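Side-chain contact in imidazoleglycerol-phosphate dehydratase (Pyrococcus furiosus, PDB 5DNL), which catalyses the manganese-dependent dehydration of imidazoleglycerol phosphate to imidazoleacetol phosphate, the sixth step of histidine biosynthesis: residues E121-L126 against I134-L139. Numbering follows the deposited sequence.
Sequences EFVWGL and IHIKQL. With MN (manganese (II) ion), chain D.
V123 and L126, one helical turn apart, meet I134 of the neighbouring strand through aliphatic carbons, mostly methyl groups. V123 CG1 lies 3.7 Å from I134 CG2, the branch methyl, as the two side chains slant across each other. The first torsion of V123 (chi1 177°) sends CG1 away from the backbone N and leaves CG2 on the side of I136, a loose contact that is doubtful because I136 has two conformers. The other arm of I134 is fully extended (chi2 180°) and carries CD1 against L126, where it lies 3.8 Å from L126 CD2 and 3.9 Å from L126 CG, nearly at right angles to that leucine. I134 thus divides its two branches between two helix residues one turn apart. Segments 121-126 and 134-139 run nearly antiparallel (156° between their axes); their parent helix 116-130 and strand 133-140 follow strand 100-104 in a beta-alpha-beta unit, and A101 and V103 of that strand also touch V123. On another side of the helix, E121 OE1 binds manganese at 2.2 Å, together with H52, E56, a water and H146 of a neighbouring subunit. With no hydrogen bond across it, this buried contact relies on apolar packing and hydrophobic burial, seating on the sheet the helix that supplies a metal ligand.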
ATOM      1  N   GLU A 121      22.467  -5.697 -31.033  1.00 11.36           N
ATOM      2  CA  GLU A 121      23.825  -6.055 -31.443  1.00 11.49           C
ATOM      3  C   GLU A 121      24.171  -5.508 -32.832  1.00 12.29           C
ATOM      4  O   GLU A 121      25.313  -5.075 -33.069  1.00 13.02           O
ATOM      5  CB  GLU A 121      24.064  -7.549 -31.296  1.00 13.33           C
ATOM      6  CG  GLU A 121      24.164  -7.933 -29.837  1.00 13.91           C
ATOM      7  CD  GLU A 121      25.323  -7.245 -29.163  1.00 14.87           C
ATOM      8  OE1 GLU A 121      26.497  -7.613 -29.418  1.00 14.49           O
ATOM      9  OE2 GLU A 121      25.061  -6.269 -28.429  1.00 17.16           O
ATOM     10  N   PHE A 122      23.202  -5.471 -33.734  1.00 12.26           N
ATOM     11  CA  PHE A 122      23.428  -4.794 -35.008  1.00 11.52           C
ATOM     12  C   PHE A 122      23.752  -3.304 -34.787  1.00 12.64           C
ATOM     13  O   PHE A 122      24.703  -2.764 -35.372  1.00 12.11           O
ATOM     14  CB  PHE A 122      22.204  -4.931 -35.933  1.00 12.66           C
ATOM     15  CG  PHE A 122      22.248  -3.992 -37.121  1.00 11.49           C
ATOM     16  CD1 PHE A 122      22.974  -4.324 -38.252  1.00 13.79           C
ATOM     17  CD2 PHE A 122      21.607  -2.770 -37.080  1.00 12.40           C
ATOM     18  CE1 PHE A 122      23.057  -3.444 -39.330  1.00 13.42           C
ATOM     19  CE2 PHE A 122      21.676  -1.899 -38.149  1.00 13.33           C
ATOM     20  CZ  PHE A 122      22.402  -2.232 -39.268  1.00 12.35           C
ATOM     21  N   VAL A 123      22.958  -2.629 -33.956  1.00 11.49           N
ATOM     22  CA  VAL A 123      23.116  -1.190 -33.730  1.00 12.24           C
ATOM     23  C   VAL A 123      24.438  -0.882 -33.036  1.00 10.68           C
ATOM     24  O   VAL A 123      25.153   0.064 -33.422  1.00 11.41           O
ATOM     25  CB  VAL A 123      21.915  -0.576 -32.976  1.00 11.92           C
ATOM     26  CG1 VAL A 123      22.153   0.893 -32.703  1.00 12.98           C
ATOM     27  CG2 VAL A 123      20.634  -0.740 -33.796  1.00 12.82           C
ATOM     28  N   TRP A 124      24.795  -1.660 -32.009  1.00 11.28           N
ATOM     29  CA  TRP A 124      26.103  -1.505 -31.392  1.00 11.93           C
ATOM     30  C   TRP A 124      27.238  -1.765 -32.363  1.00 11.21           C
ATOM     31  O   TRP A 124      28.248  -1.058 -32.331  1.00 12.75           O
ATOM     32  CB  TRP A 124      26.271  -2.393 -30.148  1.00 10.74           C
ATOM     33  CG  TRP A 124      25.970  -1.702 -28.864  1.00 10.62           C
ATOM     34  CD1 TRP A 124      24.903  -1.932 -28.036  1.00 16.21           C
ATOM     35  CD2 TRP A 124      26.746  -0.678 -28.252  1.00 13.16           C
ATOM     36  NE1 TRP A 124      24.992  -1.113 -26.927  1.00 19.11           N
ATOM     37  CE2 TRP A 124      26.114  -0.343 -27.035  1.00 15.07           C
ATOM     38  CE3 TRP A 124      27.923  -0.023 -28.599  1.00 16.21           C
ATOM     39  CZ2 TRP A 124      26.623   0.645 -26.176  1.00 18.37           C
ATOM     40  CZ3 TRP A 124      28.426   0.942 -27.730  1.00 18.26           C
ATOM     41  CH2 TRP A 124      27.778   1.254 -26.544  1.00 18.32           C
ATOM     42  N   GLY A 125      27.073  -2.766 -33.223  1.00 11.26           N
ATOM     43  CA  GLY A 125      28.082  -3.064 -34.238  1.00 12.29           C
ATOM     44  C   GLY A 125      28.253  -1.875 -35.178  1.00 11.15           C
ATOM     45  O   GLY A 125      29.390  -1.443 -35.463  1.00 12.44           O
ATOM     46  N   LEU A 126      27.125  -1.343 -35.641  1.00 11.62           N
ATOM     47  CA  LEU A 126      27.125  -0.175 -36.497  1.00 11.04           C
ATOM     48  C   LEU A 126      27.759   1.042 -35.819  1.00 12.78           C
ATOM     49  O   LEU A 126      28.590   1.751 -36.410  1.00 13.33           O
ATOM     50  CB  LEU A 126      25.680   0.121 -36.921  1.00 11.31           C
ATOM     51  CG  LEU A 126      25.409   1.312 -37.823  1.00 14.04           C
ATOM     52  CD1 LEU A 126      26.119   1.100 -39.148  1.00 17.62           C
ATOM     53  CD2 LEU A 126      23.920   1.535 -38.046  1.00 15.29           C
ATOM     54  N   ILE A 134      24.359   6.513 -31.614  1.00 11.87           N
ATOM     55  CA  ILE A 134      23.069   6.114 -32.204  1.00 10.25           C
ATOM     56  C   ILE A 134      22.025   5.888 -31.122  1.00 12.96           C
ATOM     57  O   ILE A 134      22.234   5.057 -30.236  1.00 12.51           O
ATOM     58  CB  ILE A 134      23.211   4.837 -33.036  1.00 11.66           C
ATOM     59  CG1 ILE A 134      24.282   5.020 -34.118  1.00 13.35           C
ATOM     60  CG2 ILE A 134      21.865   4.476 -33.664  1.00 14.08           C
ATOM     61  CD1 ILE A 134      24.507   3.811 -35.003  1.00 16.33           C
ATOM     62  N   HIS A 135      20.915   6.626 -31.213  1.00 10.68           N
ATOM     63  CA  HIS A 135      19.757   6.433 -30.363  1.00 10.77           C
ATOM     64  C   HIS A 135      18.619   5.867 -31.198  1.00 11.23           C
ATOM     65  O   HIS A 135      18.299   6.405 -32.269  1.00 12.54           O
ATOM     66  CB  HIS A 135      19.280   7.748 -29.778  1.00 11.79           C
ATOM     67  CG  HIS A 135      20.147   8.280 -28.693  1.00 12.05           C
ATOM     68  ND1 HIS A 135      19.839   8.111 -27.369  1.00 15.46           N
ATOM     69  CD2 HIS A 135      21.289   9.005 -28.735  1.00 15.25           C
ATOM     70  CE1 HIS A 135      20.780   8.677 -26.632  1.00 18.00           C
ATOM     71  NE2 HIS A 135      21.656   9.243 -27.432  1.00 16.70           N
ATOM     72  N   ILE A 136      17.977   4.825 -30.676  1.00 11.66           N
ATOM     73  CA  ILE A 136      16.730   4.269 -31.223  0.50 11.00           C
ATOM     74  C   ILE A 136      15.735   4.386 -30.073  1.00 12.15           C
ATOM     75  O   ILE A 136      15.927   3.725 -29.055  1.00 13.14           O
ATOM     76  CB  ILE A 136      16.837   2.778 -31.627  0.50 17.00           C
ATOM     77  CG1 ILE A 136      18.023   2.487 -32.562  0.50 14.61           C
ATOM     78  CG2 ILE A 136      15.542   2.322 -32.296  0.50 16.58           C
ATOM     79  CD1 ILE A 136      17.982   3.211 -33.885  0.50 15.26           C
ATOM     80  N   LYS A 137      14.706   5.218 -30.224  1.00 10.84           N
ATOM     81  CA  LYS A 137      13.752   5.471 -29.145  1.00 11.11           C
ATOM     82  C   LYS A 137      12.358   5.251 -29.665  1.00 11.74           C
ATOM     83  O   LYS A 137      11.829   6.048 -30.450  1.00 12.18           O
ATOM     84  CB  LYS A 137      13.902   6.878 -28.563  1.00 15.91           C
ATOM     85  CG  LYS A 137      13.038   7.074 -27.319  1.00 20.82           C
ATOM     86  CD  LYS A 137      13.266   8.424 -26.673  1.00 25.50           C
ATOM     87  CE  LYS A 137      12.692   8.457 -25.259  1.00 30.40           C
ATOM     88  NZ  LYS A 137      13.650   7.846 -24.288  1.00 39.91           N
ATOM     89  N   GLN A 138      11.755   4.161 -29.224  1.00 12.35           N
ATOM     90  CA  GLN A 138      10.366   3.910 -29.544  1.00 11.08           C
ATOM     91  C   GLN A 138       9.464   4.930 -28.852  1.00 13.56           C
ATOM     92  O   GLN A 138       9.535   5.098 -27.629  1.00 16.69           O
ATOM     93  CB  GLN A 138       9.982   2.498 -29.137  1.00 13.66           C
ATOM     94  CG  GLN A 138       8.541   2.122 -29.414  1.00 12.46           C
ATOM     95  CD  GLN A 138       8.277   0.678 -29.102  1.00 12.50           C
ATOM     96  OE1 GLN A 138       9.149  -0.167 -29.244  1.00 13.98           O
ATOM     97  NE2 GLN A 138       7.069   0.391 -28.634  1.00 15.18           N
ATOM     98  N   LEU A 139       8.622   5.624 -29.622  1.00 11.39           N
ATOM     99  CA  LEU A 139       7.632   6.557 -29.090  1.00 13.05           C
ATOM    100  C   LEU A 139       6.256   5.931 -28.919  1.00 13.78           C
ATOM    101  O   LEU A 139       5.530   6.298 -27.999  1.00 16.02           O
ATOM    102  CB  LEU A 139       7.517   7.771 -30.012  1.00 13.84           C
ATOM    103  CG  LEU A 139       8.850   8.466 -30.292  1.00 14.80           C
ATOM    104  CD1 LEU A 139       8.659   9.623 -31.243  1.00 17.02           C
ATOM    105  CD2 LEU A 139       9.527   8.922 -29.003  1.00 18.23           C
TER
HETATM  106 MN    MN D 201      27.689  -9.431 -29.263  1.00 11.80          MN
HETATM  107  O   HOH W   1      29.579  -8.369 -28.869  1.00 13.58           O